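Local coordinates for protein sensor histidine kinase PdtaS (Mycobacterium tuberculosis, PDB 2YKF) that probably binds cyclic di-GMP when nutrients run short and autophosphorylates on a histidine, starting a two-component signalling cascade, at residues H237-L241 with R263-L267; G182-V188 with N273-L279. All coordinates share one frame; numbering follows the deposited sequence.

In the fold
The chain enters its C-terminal PAS-like domain, part of the sensor region of the kinase, along strand 183-186. Interaction 2 pairs this strand with strand 272-282 and so closes a long loop around most of the domain. Within that loop, interaction 1 closes a shorter one: helix 228-243 leads through strand 250-255 into strand 258-269, against which it packs. Strands 258-269 and 272-282 are sheet neighbours, probably hydrogen-bonded through Arg263 O to Leu279 N and Leu267 O to Val274 N. Interaction 2 thus ties two inner strands of the sheet together and interaction 1 lays a helix on one side of it, in the 2-1-5-4-3 strand order of the PAS fold.

Interaction 1: residues H237-L241 with R263-L267; sequences HVQDL and RTLPL
His237 and Thr264 meet from opposite directions, and their polar ends close one side of a small helix-on-strand contact. The imidazole NE2 lies 2.5 Å from Thr264 OG1 in a short hydrogen bond, nearly straight at 162°, with the hydroxyl oxygen at the ring edge, close to the ring plane. With chi1 at 174°, the ring extends from the helix toward the strand. Thr264 OG1 is also hydrogen-bonded to the backbone N of Met249, and this second grip should restrict rotation of the hydroxyl-bearing side chain.

One helical turn further on, Leu241 supplies the apolar half. Its two methyls divide the work: CD2 rests 3.6 Å from Thr264 CB, while CD1 lies against the proline ring, 3.5 Å from Pro266 CD and 3.6 Å from Pro266 CB. Leucine and proline cross at about a right angle. Tight packing is confined to this strip. On the outer side of the helix Asp240 is partly exposed, and Gln239 turns to solvent, its NE2 bonded to Asp235.

Helix and strand run in roughly the same direction, 23° apart, with Leu241 also touching Ala276 of the adjacent strand 272-282. On the far side of the sheet from the helix, Arg263 and Leu265 touch Leu33 of helix 18-38, and Leu267 packs on helix 143-161.

Interaction 2: residues G182-V188 with N273-L279; sequences GFIRLDV and NVGAAIL
Ile184 and Ile278 exchange both backbone bonds of an antiparallel hydrogen-bonded pair: Ile184 N donates to Ile278 O at 2.8 Å, and Ile278 N to Ile184 O at 2.9 Å. Leu186 and Ala276 repeat the exchange, with Leu186 N reaching Ala276 O at 2.8 Å, nearly straight at 172°, and Ala276 N returning to Leu186 O at 3.1 Å. Arg185 has two conformers; in the one given, NE makes weak, doubtful bonds to Ala276 O and Leu186 O, and NH2 comes too close to Val274 O for a hydrogen bond to be claimed. In the conformer given, Asn273 OD1 accepts from Gly275 N in an Asx turn, the donor standing above the amide plane. Asp187 OD1, in the turn toward strand 192-195, accepts from Val191 N.

Most side chains along the pair are apolar. Leu186 CD1 meets Ile278 CD1 at 3.9 Å on the face covered by helix 217-221. On the other face Leu279 CD2 approaches the edge of the Phe183 ring, 3.7 Å from CD1, and the ring meets Tyr148 edge-to-face. Two reciprocal pairs of backbone bonds thus satisfy the buried peptide groups they join, so mainly apolar side chains can pack against helices 217-221 and 143-161.

Interaction 1: residues H237-L241 with R263-L267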
# COMPACT_ATOMS: atom_id res chain seq x y z
N HIS A 237 -4.56 -23.45 -10.97
CA HIS A 237 -3.78 -22.89 -9.87
C HIS A 237 -4.49 -22.99 -8.57
O HIS A 237 -3.97 -23.54 -7.61
CB HIS A 237 -3.42 -21.44 -10.10
CG HIS A 237 -2.73 -20.83 -8.92
ND1 HIS A 237 -1.52 -21.30 -8.43
CD2 HIS A 237 -3.12 -19.83 -8.09
CE1 HIS A 237 -1.18 -20.59 -7.37
NE2 HIS A 237 -2.14 -19.70 -7.14
N VAL A 238 -5.69 -22.48 -8.52
CA VAL A 238 -6.45 -22.46 -7.28
C VAL A 238 -6.73 -23.89 -6.77
O VAL A 238 -6.55 -24.17 -5.57
CB VAL A 238 -7.73 -21.64 -7.44
CG1 VAL A 238 -8.62 -21.81 -6.24
CG2 VAL A 238 -7.38 -20.13 -7.57
N GLN A 239 -7.11 -24.81 -7.68
CA GLN A 239 -7.21 -26.23 -7.30
C GLN A 239 -5.94 -26.78 -6.68
O GLN A 239 -6.03 -27.43 -5.68
CB GLN A 239 -7.60 -27.11 -8.48
CG GLN A 239 -8.95 -26.76 -9.08
CD GLN A 239 -9.36 -27.82 -10.10
OE1 GLN A 239 -9.16 -29.00 -9.85
NE2 GLN A 239 -9.87 -27.39 -11.27
N ASP A 240 -4.77 -26.53 -7.29
CA ASP A 240 -3.47 -26.95 -6.75
C ASP A 240 -3.11 -26.30 -5.41
O ASP A 240 -2.45 -26.92 -4.53
CB ASP A 240 -2.34 -26.60 -7.74
CG ASP A 240 -2.35 -27.48 -9.00
OD1 ASP A 240 -3.12 -28.47 -9.01
OD2 ASP A 240 -1.62 -27.17 -9.98
N LEU A 241 -3.47 -25.03 -5.28
CA LEU A 241 -3.20 -24.27 -4.07
C LEU A 241 -3.82 -24.94 -2.86
O LEU A 241 -3.14 -25.19 -1.83
CB LEU A 241 -3.83 -22.86 -4.25
CG LEU A 241 -3.59 -21.74 -3.26
CD1 LEU A 241 -2.14 -21.41 -3.30
CD2 LEU A 241 -4.46 -20.53 -3.69
N ARG A 263 -2.61 -12.12 -6.11
CA ARG A 263 -1.56 -12.86 -5.40
C ARG A 263 -2.21 -13.90 -4.44
O ARG A 263 -3.10 -13.55 -3.64
CB ARG A 263 -0.71 -11.90 -4.60
CG ARG A 263 0.35 -12.67 -3.87
CD ARG A 263 1.06 -11.85 -2.94
NE ARG A 263 1.90 -12.69 -2.09
CZ ARG A 263 2.56 -12.20 -1.07
NH1 ARG A 263 2.44 -10.89 -0.79
NH2 ARG A 263 3.33 -13.00 -0.33
N THR A 264 -1.85 -15.18 -4.59
CA THR A 264 -2.44 -16.23 -3.78
C THR A 264 -1.38 -16.67 -2.75
O THR A 264 -0.16 -16.58 -2.99
CB THR A 264 -2.86 -17.46 -4.64
OG1 THR A 264 -1.69 -18.01 -5.31
CG2 THR A 264 -3.84 -16.99 -5.77
N LEU A 265 -1.89 -17.12 -1.60
CA LEU A 265 -1.09 -17.56 -0.44
C LEU A 265 -1.83 -18.73 0.17
O LEU A 265 -2.92 -18.57 0.66
CB LEU A 265 -1.08 -16.49 0.65
CG LEU A 265 -0.23 -15.32 0.34
CD1 LEU A 265 -1.25 -14.33 -0.25
CD2 LEU A 265 0.37 -14.84 1.69
N PRO A 266 -1.30 -19.94 0.01
CA PRO A 266 -1.97 -21.08 0.64
C PRO A 266 -1.82 -20.98 2.18
O PRO A 266 -0.79 -20.48 2.67
CB PRO A 266 -1.22 -22.28 0.07
CG PRO A 266 0.12 -21.78 -0.34
CD PRO A 266 -0.06 -20.30 -0.69
N LEU A 267 -2.83 -21.37 2.94
CA LEU A 267 -2.69 -21.29 4.39
C LEU A 267 -2.72 -22.69 4.95
O LEU A 267 -3.58 -23.50 4.53
CB LEU A 267 -3.78 -20.47 4.99
CG LEU A 267 -3.90 -19.03 4.44
CD1 LEU A 267 -5.13 -18.48 4.96
CD2 LEU A 267 -2.76 -18.19 4.95

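Interaction 2: residues G182-V188 with N273-L279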
# COMPACT_ATOMS: atom_id res chain seq x y z
N GLY A 182 -7.31 -5.28 -1.82
CA GLY A 182 -8.44 -6.21 -2.01
C GLY A 182 -8.03 -7.54 -1.34
O GLY A 182 -6.93 -8.05 -1.58
N PHE A 183 -8.89 -8.07 -0.50
CA PHE A 183 -8.52 -9.24 0.30
C PHE A 183 -9.67 -10.21 0.24
O PHE A 183 -10.85 -9.79 0.44
CB PHE A 183 -8.33 -8.84 1.76
CG PHE A 183 -8.05 -10.01 2.67
CD1 PHE A 183 -6.83 -10.56 2.72
CD2 PHE A 183 -9.09 -10.62 3.39
CE1 PHE A 183 -6.55 -11.67 3.59
CE2 PHE A 183 -8.85 -11.71 4.21
CZ PHE A 183 -7.58 -12.24 4.30
N ILE A 184 -9.36 -11.49 -0.01
CA ILE A 184 -10.39 -12.59 -0.07
C ILE A 184 -9.88 -13.77 0.77
O ILE A 184 -8.70 -14.13 0.66
CB ILE A 184 -10.52 -13.11 -1.51
CG1 ILE A 184 -11.32 -12.11 -2.36
CG2 ILE A 184 -11.27 -14.47 -1.59
CD1 ILE A 184 -11.19 -12.30 -3.88
N ARG A 185 -10.73 -14.32 1.64
CA ARG A 185 -10.36 -15.51 2.38
C ARG A 185 -11.15 -16.68 1.77
O ARG A 185 -12.37 -16.59 1.64
CB ARG A 185 -10.63 -15.35 3.87
CG ARG A 185 -10.33 -16.59 4.71
CD ARG A 185 -8.86 -16.90 4.74
NE ARG A 185 -8.64 -18.34 4.73
CZ ARG A 185 -8.65 -19.11 5.82
NH1 ARG A 185 -8.85 -18.57 7.01
NH2 ARG A 185 -8.44 -20.41 5.71
N LEU A 186 -10.43 -17.74 1.36
CA LEU A 186 -11.11 -18.95 0.83
C LEU A 186 -11.03 -20.05 1.89
O LEU A 186 -10.01 -20.20 2.51
CB LEU A 186 -10.41 -19.50 -0.41
CG LEU A 186 -10.32 -18.70 -1.68
CD1 LEU A 186 -9.91 -19.68 -2.83
CD2 LEU A 186 -11.69 -18.07 -1.95
N ASP A 187 -12.09 -20.80 2.07
CA ASP A 187 -12.05 -21.95 2.96
C ASP A 187 -11.47 -23.15 2.21
O ASP A 187 -11.15 -23.04 1.01
CB ASP A 187 -13.46 -22.24 3.50
CG ASP A 187 -14.38 -22.85 2.45
OD1 ASP A 187 -13.89 -23.31 1.35
OD2 ASP A 187 -15.58 -22.91 2.75
N VAL A 188 -11.35 -24.30 2.89
CA VAL A 188 -10.74 -25.52 2.29
C VAL A 188 -11.37 -25.96 0.99
O VAL A 188 -10.70 -26.55 0.17
CB VAL A 188 -10.70 -26.76 3.25
CG1 VAL A 188 -9.59 -26.61 4.26
CG2 VAL A 188 -12.10 -27.02 3.92
N ASN A 273 -3.81 -28.03 4.75
CA ASN A 273 -4.42 -26.84 4.15
C ASN A 273 -5.68 -26.43 4.88
O ASN A 273 -6.57 -27.26 5.09
CB ASN A 273 -4.77 -27.11 2.68
CG ASN A 273 -5.35 -25.88 1.98
OD1 ASN A 273 -6.57 -25.76 1.84
ND2 ASN A 273 -4.47 -24.97 1.53
N VAL A 274 -5.77 -25.18 5.28
CA VAL A 274 -6.96 -24.61 5.86
C VAL A 274 -7.45 -23.44 4.98
O VAL A 274 -7.89 -22.43 5.48
CB VAL A 274 -6.71 -24.20 7.33
CG1 VAL A 274 -6.39 -25.52 8.23
CG2 VAL A 274 -5.59 -23.11 7.44
N GLY A 275 -7.38 -23.64 3.66
CA GLY A 275 -7.78 -22.69 2.65
C GLY A 275 -6.63 -21.80 2.16
O GLY A 275 -5.46 -22.25 2.01
N ALA A 276 -6.97 -20.53 1.88
CA ALA A 276 -6.06 -19.63 1.20
C ALA A 276 -6.47 -18.17 1.36
O ALA A 276 -7.62 -17.86 1.63
CB ALA A 276 -5.94 -19.97 -0.34
N ALA A 277 -5.48 -17.29 1.22
CA ALA A 277 -5.76 -15.83 1.16
C ALA A 277 -5.46 -15.48 -0.28
O ALA A 277 -4.56 -16.08 -0.89
CB ALA A 277 -4.86 -15.03 2.15
N ILE A 278 -6.23 -14.54 -0.83
CA ILE A 278 -5.98 -14.02 -2.12
C ILE A 278 -6.00 -12.51 -2.01
O ILE A 278 -6.99 -11.91 -1.53
CB ILE A 278 -7.02 -14.53 -3.16
CG1 ILE A 278 -6.93 -16.08 -3.25
CG2 ILE A 278 -6.83 -13.88 -4.57
CD1 ILE A 278 -7.84 -16.67 -4.24
N LEU A 279 -4.95 -11.88 -2.50
CA LEU A 279 -4.95 -10.40 -2.57
C LEU A 279 -5.19 -10.00 -4.00
O LEU A 279 -4.75 -10.68 -4.93
CB LEU A 279 -3.62 -9.85 -2.10
CG LEU A 279 -3.10 -10.50 -0.81
CD1 LEU A 279 -1.72 -9.90 -0.61
CD2 LEU A 279 -4.00 -10.16 0.32